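Methyltransferase (Streptococcus pyogenes, PDB 2ESR) probably transfers methyl groups from S-adenosylmethionine to an RNA base, as the related RsmD-type ribosomal RNA guanine methyltransferases do. Local coordinates at residues N24-G27 with P28-G32; E156-G160 with I161-T165. One frame throughout, in Å; residues are numbered along the deposited sequence.

Contact 1 of 2, residues N24-G27 with P28-G32; sequences NMIG and PYFNG
Ile26 and Phe30 meet where helix 19-26 ends and the chain turns into the loop leading to strand 34-38. They are four residues apart, and their side chains come together at this bend. Gly27 is the first residue to leave helical geometry. The peptide bond between Gly27 and Pro28 is cis, which brings their CA atoms to 3.0 Å. After the cis peptide the end of the Phe30 ring comes back to Ile26 and Gly27.

The Ile26 side chain can be followed outward. At CB it branches. CG1 sits between the backbone N and the carbonyl carbon (chi1 65°), and this puts the longer branch on the side of the Phe30 ring. CG1 lies 4.0 Å from Phe30 CZ. The chain then runs on extended (chi2 172°), yet it stays near the ring, with CD1 also 4.0 Å from CZ. Both carbons touch one corner of the ring, CZ, and the two side chains cross at a slant.

The same end of the ring also meets backbone. Phe30 CE1 approaches Ile26 O at 3.5 Å and Gly27 CA at 3.9 Å, both from oblique directions. No hydrogen bond crosses between 24-27 and 28-32; the contact is van der Waals packing near the cis peptide. On the exposed flank, Asn24 OD1 comes within 3.9 Å of Pro28 CB, the two side chains crossing at about a right angle.

Polar backbone atoms find partners further off: Lys155 bonds to Met25 O, and Arg52 to Pro28 O. Helix 19-26 packs against the central sheet. Ile26 reaches Leu103 and Phe105 of strand 101-106, Met133 and Val135 of strand 132-139, and Val166 of strand 162-169, while Phe30 touches Leu103 and Met133.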
loop_
_atom_site.group_PDB
_atom_site.type_symbol
_atom_site.label_atom_id
_atom_site.label_comp_id
_atom_site.label_asym_id
_atom_site.label_seq_id
_atom_site.Cartn_x
_atom_site.Cartn_y
_atom_site.Cartn_z
ATOM N N ASN A 24 -14.519 15.676 13.398
ATOM C CA ASN A 24 -15.049 15.878 14.741
ATOM C C ASN A 24 -16.115 14.815 14.960
ATOM O O ASN A 24 -16.479 14.498 16.093
ATOM C CB ASN A 24 -15.663 17.275 14.893
ATOM C CG ASN A 24 -14.616 18.350 15.070
ATOM O OD1 ASN A 24 -13.589 18.124 15.713
ATOM N ND2 ASN A 24 -14.873 19.533 14.518
HETATM N N MSE A 25 -16.603 14.257 13.861
HETATM C CA MSE A 25 -17.622 13.216 13.916
HETATM C C MSE A 25 -17.015 11.857 14.228
HETATM O O MSE A 25 -17.560 11.089 15.025
HETATM C CB MSE A 25 -18.341 13.095 12.573
HETATM C CG MSE A 25 -19.232 14.242 12.185
HETATM SE SE MSE A 25 -19.985 13.878 10.437
HETATM C CE MSE A 25 -21.048 12.325 10.876
ATOM N N ILE A 26 -15.886 11.565 13.590
ATOM C CA ILE A 26 -15.227 10.274 13.742
ATOM C C ILE A 26 -13.925 10.259 14.523
ATOM O O ILE A 26 -13.433 9.190 14.876
ATOM C CB ILE A 26 -14.922 9.659 12.371
ATOM C CG1 ILE A 26 -13.897 10.533 11.638
ATOM C CG2 ILE A 26 -16.202 9.547 11.556
ATOM C CD1 ILE A 26 -13.370 9.918 10.358
ATOM N N GLY A 27 -13.352 11.430 14.774
ATOM C CA GLY A 27 -12.101 11.482 15.510
ATOM C C GLY A 27 -12.235 12.110 16.886
ATOM O O GLY A 27 -12.903 11.549 17.759
ATOM N N PRO A 28 -11.622 13.282 17.118
ATOM C CA PRO A 28 -10.799 14.089 16.212
ATOM C C PRO A 28 -9.353 13.616 16.079
ATOM O O PRO A 28 -8.584 14.172 15.302
ATOM C CB PRO A 28 -10.899 15.485 16.821
ATOM C CG PRO A 28 -10.943 15.189 18.273
ATOM C CD PRO A 28 -11.921 14.036 18.349
ATOM N N TYR A 29 -8.980 12.608 16.861
ATOM C CA TYR A 29 -7.635 12.047 16.787
ATOM C C TYR A 29 -7.771 10.532 16.728
ATOM O O TYR A 29 -8.805 9.985 17.103
ATOM C CB TYR A 29 -6.792 12.446 18.011
ATOM C CG TYR A 29 -7.393 12.022 19.331
ATOM C CD1 TYR A 29 -8.380 12.788 19.945
ATOM C CD2 TYR A 29 -7.010 10.828 19.941
ATOM C CE1 TYR A 29 -8.975 12.381 21.132
ATOM C CE2 TYR A 29 -7.602 10.407 21.133
ATOM C CZ TYR A 29 -8.584 11.188 21.720
ATOM O OH TYR A 29 -9.186 10.776 22.884
ATOM N N PHE A 30 -6.727 9.857 16.258
ATOM C CA PHE A 30 -6.737 8.401 16.163
ATOM C C PHE A 30 -5.431 7.870 16.737
ATOM O O PHE A 30 -4.422 8.566 16.718
ATOM C CB PHE A 30 -6.842 7.957 14.701
ATOM C CG PHE A 30 -7.969 8.592 13.945
ATOM C CD1 PHE A 30 -9.273 8.131 14.086
ATOM C CD2 PHE A 30 -7.723 9.653 13.081
ATOM C CE1 PHE A 30 -10.315 8.719 13.372
ATOM C CE2 PHE A 30 -8.754 10.248 12.367
ATOM C CZ PHE A 30 -10.054 9.779 12.512
ATOM N N ASN A 31 -5.445 6.641 17.245
ATOM C CA ASN A 31 -4.227 6.048 17.786
ATOM C C ASN A 31 -3.701 4.924 16.894
ATOM O O ASN A 31 -3.456 3.811 17.357
ATOM C CB ASN A 31 -4.461 5.520 19.202
ATOM C CG ASN A 31 -4.585 6.633 20.219
ATOM O OD1 ASN A 31 -5.649 7.223 20.387
ATOM N ND2 ASN A 31 -3.485 6.936 20.896
ATOM N N GLY A 32 -3.528 5.229 15.612
ATOM C CA GLY A 32 -3.022 4.241 14.675
ATOM C C GLY A 32 -4.108 3.466 13.951
ATOM O O GLY A 32 -5.275 3.496 14.347
#

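Contact 2 of 2, residues E156-G160 with I161-T165; sequences EKIYG and ISKVT
Tyr159 and Ser162 face each other at the closed end of a beta hairpin, in which strands 151-159 and 162-169 are joined by Gly160 and Ile161. The two-residue turn has backbone angles close to type II', and Gly160 takes the positive phi (67°). Tyr159 with Ser162 and Lys157 with Val164 are antiparallel hydrogen-bonded pairs.

The turn end is compact. Tyr159 O accepts twice, from Ser162 N at 3.1 Å and from Ser162 OG at 3.2 Å. The hydroxyl bond lies nearly along the carbonyl direction, whereas the N-H comes in from above the carbonyl plane. Ser162 OG also sits near the plane of the Tyr159 ring, at its edge. The ring slants across to the partner strand, and its OH lies 3.3 Å from Val164 CG2. Ala21 and Ile22 of helix 19-26 pack on Tyr159. Lys157, on the face of Tyr159 and Val164, is exposed, and its amine points clear of the partner strand.

Ile158 and Lys163 make a second tight spot on the other face of the hairpin. Lys163 CG is anti to the backbone N (chi1 -179°), and the lysine chain crosses the isoleucine at a slant. Its CD is 3.5 Å from Ile158 CG1, tighter than usual for two carbons. The chain kinks at chi3, and NZ bonds to Val142 O.

The side chains are looser at Glu156 and Thr165. Glu156 is exposed, and its CB stays 4.3 Å from Thr165 OG1. One water spans the pair and donates to Glu156 OE1 at 3.2 Å. The same water lies 2.7 Å from Thr165 OG1.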
loop_
_atom_site.group_PDB
_atom_site.type_symbol
_atom_site.label_atom_id
_atom_site.label_comp_id
_atom_site.label_asym_id
_atom_site.label_seq_id
_atom_site.Cartn_x
_atom_site.Cartn_y
_atom_site.Cartn_z
ATOM N N GLU A 156 -25.058 10.381 10.928
ATOM C CA GLU A 156 -25.349 10.990 9.647
ATOM C C GLU A 156 -25.577 12.462 9.928
ATOM O O GLU A 156 -26.385 12.823 10.786
ATOM C CB GLU A 156 -26.576 10.341 9.004
ATOM C CG GLU A 156 -27.821 10.327 9.871
ATOM C CD GLU A 156 -28.808 9.256 9.438
ATOM O OE1 GLU A 156 -29.086 9.157 8.222
ATOM O OE2 GLU A 156 -29.303 8.514 10.315
ATOM N N LYS A 157 -24.832 13.312 9.237
ATOM C CA LYS A 157 -24.961 14.747 9.435
ATOM C C LYS A 157 -24.987 15.465 8.102
ATOM O O LYS A 157 -24.244 15.125 7.183
ATOM C CB LYS A 157 -23.802 15.278 10.283
ATOM C CG LYS A 157 -23.897 16.768 10.590
ATOM C CD LYS A 157 -22.872 17.191 11.635
ATOM C CE LYS A 157 -22.982 18.680 11.945
ATOM N NZ LYS A 157 -24.343 19.063 12.424
ATOM N N ILE A 158 -25.860 16.459 8.005
ATOM C CA ILE A 158 -25.993 17.240 6.791
ATOM C C ILE A 158 -25.537 18.663 7.067
ATOM O O ILE A 158 -26.008 19.299 8.006
ATOM C CB ILE A 158 -27.462 17.294 6.310
ATOM C CG1 ILE A 158 -27.948 15.889 5.954
ATOM C CG2 ILE A 158 -27.587 18.237 5.120
ATOM C CD1 ILE A 158 -29.397 15.831 5.486
ATOM N N TYR A 159 -24.595 19.147 6.269
ATOM C CA TYR A 159 -24.126 20.516 6.412
ATOM C C TYR A 159 -23.652 21.064 5.083
ATOM O O TYR A 159 -22.980 20.374 4.312
ATOM C CB TYR A 159 -23.036 20.640 7.484
ATOM C CG TYR A 159 -22.080 19.479 7.624
ATOM C CD1 TYR A 159 -21.673 19.060 8.891
ATOM C CD2 TYR A 159 -21.547 18.828 6.513
ATOM C CE1 TYR A 159 -20.761 18.028 9.055
ATOM C CE2 TYR A 159 -20.625 17.787 6.665
ATOM C CZ TYR A 159 -20.241 17.397 7.943
ATOM O OH TYR A 159 -19.331 16.384 8.134
ATOM N N GLY A 160 -24.019 22.312 4.816
ATOM C CA GLY A 160 -23.651 22.923 3.558
ATOM C C GLY A 160 -24.413 22.174 2.488
ATOM O O GLY A 160 -25.625 22.000 2.595
ATOM N N ILE A 161 -23.710 21.711 1.463
ATOM C CA ILE A 161 -24.363 20.976 0.391
ATOM C C ILE A 161 -23.888 19.529 0.381
ATOM O O ILE A 161 -23.764 18.912 -0.675
ATOM C CB ILE A 161 -24.068 21.608 -0.979
ATOM C CG1 ILE A 161 -22.562 21.615 -1.240
ATOM C CG2 ILE A 161 -24.623 23.028 -1.023
ATOM C CD1 ILE A 161 -22.192 22.112 -2.619
ATOM N N SER A 162 -23.625 18.993 1.563
ATOM C CA SER A 162 -23.162 17.619 1.650
ATOM C C SER A 162 -23.712 16.888 2.859
ATOM O O SER A 162 -24.248 17.485 3.794
ATOM C CB SER A 162 -21.635 17.583 1.696
ATOM O OG SER A 162 -21.159 18.125 2.912
ATOM N N LYS A 163 -23.573 15.574 2.830
ATOM C CA LYS A 163 -24.026 14.753 3.930
ATOM C C LYS A 163 -22.976 13.690 4.169
ATOM O O LYS A 163 -22.446 13.105 3.216
ATOM C CB LYS A 163 -25.368 14.092 3.603
ATOM C CG LYS A 163 -25.885 13.228 4.745
ATOM C CD LYS A 163 -27.322 12.775 4.531
ATOM C CE LYS A 163 -27.441 11.762 3.419
ATOM N NZ LYS A 163 -28.850 11.269 3.328
ATOM N N VAL A 164 -22.659 13.465 5.440
ATOM C CA VAL A 164 -21.691 12.450 5.814
ATOM C C VAL A 164 -22.441 11.374 6.578
ATOM O O VAL A 164 -23.162 11.658 7.534
ATOM C CB VAL A 164 -20.569 13.011 6.716
ATOM C CG1 VAL A 164 -19.694 11.869 7.221
ATOM C CG2 VAL A 164 -19.719 14.004 5.933
ATOM N N THR A 165 -22.284 10.140 6.127
ATOM C CA THR A 165 -22.932 9.001 6.757
ATOM C C THR A 165 -21.824 8.040 7.163
ATOM O O THR A 165 -20.956 7.707 6.358
ATOM C CB THR A 165 -23.870 8.285 5.768
ATOM O OG1 THR A 165 -24.843 9.213 5.267
ATOM C CG2 THR A 165 -24.594 7.129 6.453
HETATM O O HOH W 1 -27.488 8.810 5.492
#

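In the fold
From the N terminus the chain first runs through helix 19-26, and contact 1 closes the short bend at its end before strand 34-38 begins. The parallel strands and helices of the Rossmann-like methyltransferase core follow. Contact 2 comes much later, closing the hairpin of strands 151-159 and 162-169. The two contacts lie in series and neither encloses the other. The centres of contact 1 and contact 2 are about 18 Å apart, yet their residues touch. The selenium of selenomethionine Met25 lies 3.5 Å from Tyr159 OH and 3.8 Å from Val164 CG1. The early helix is thus packed on the antiparallel part of the sheet that follows strand 132-139.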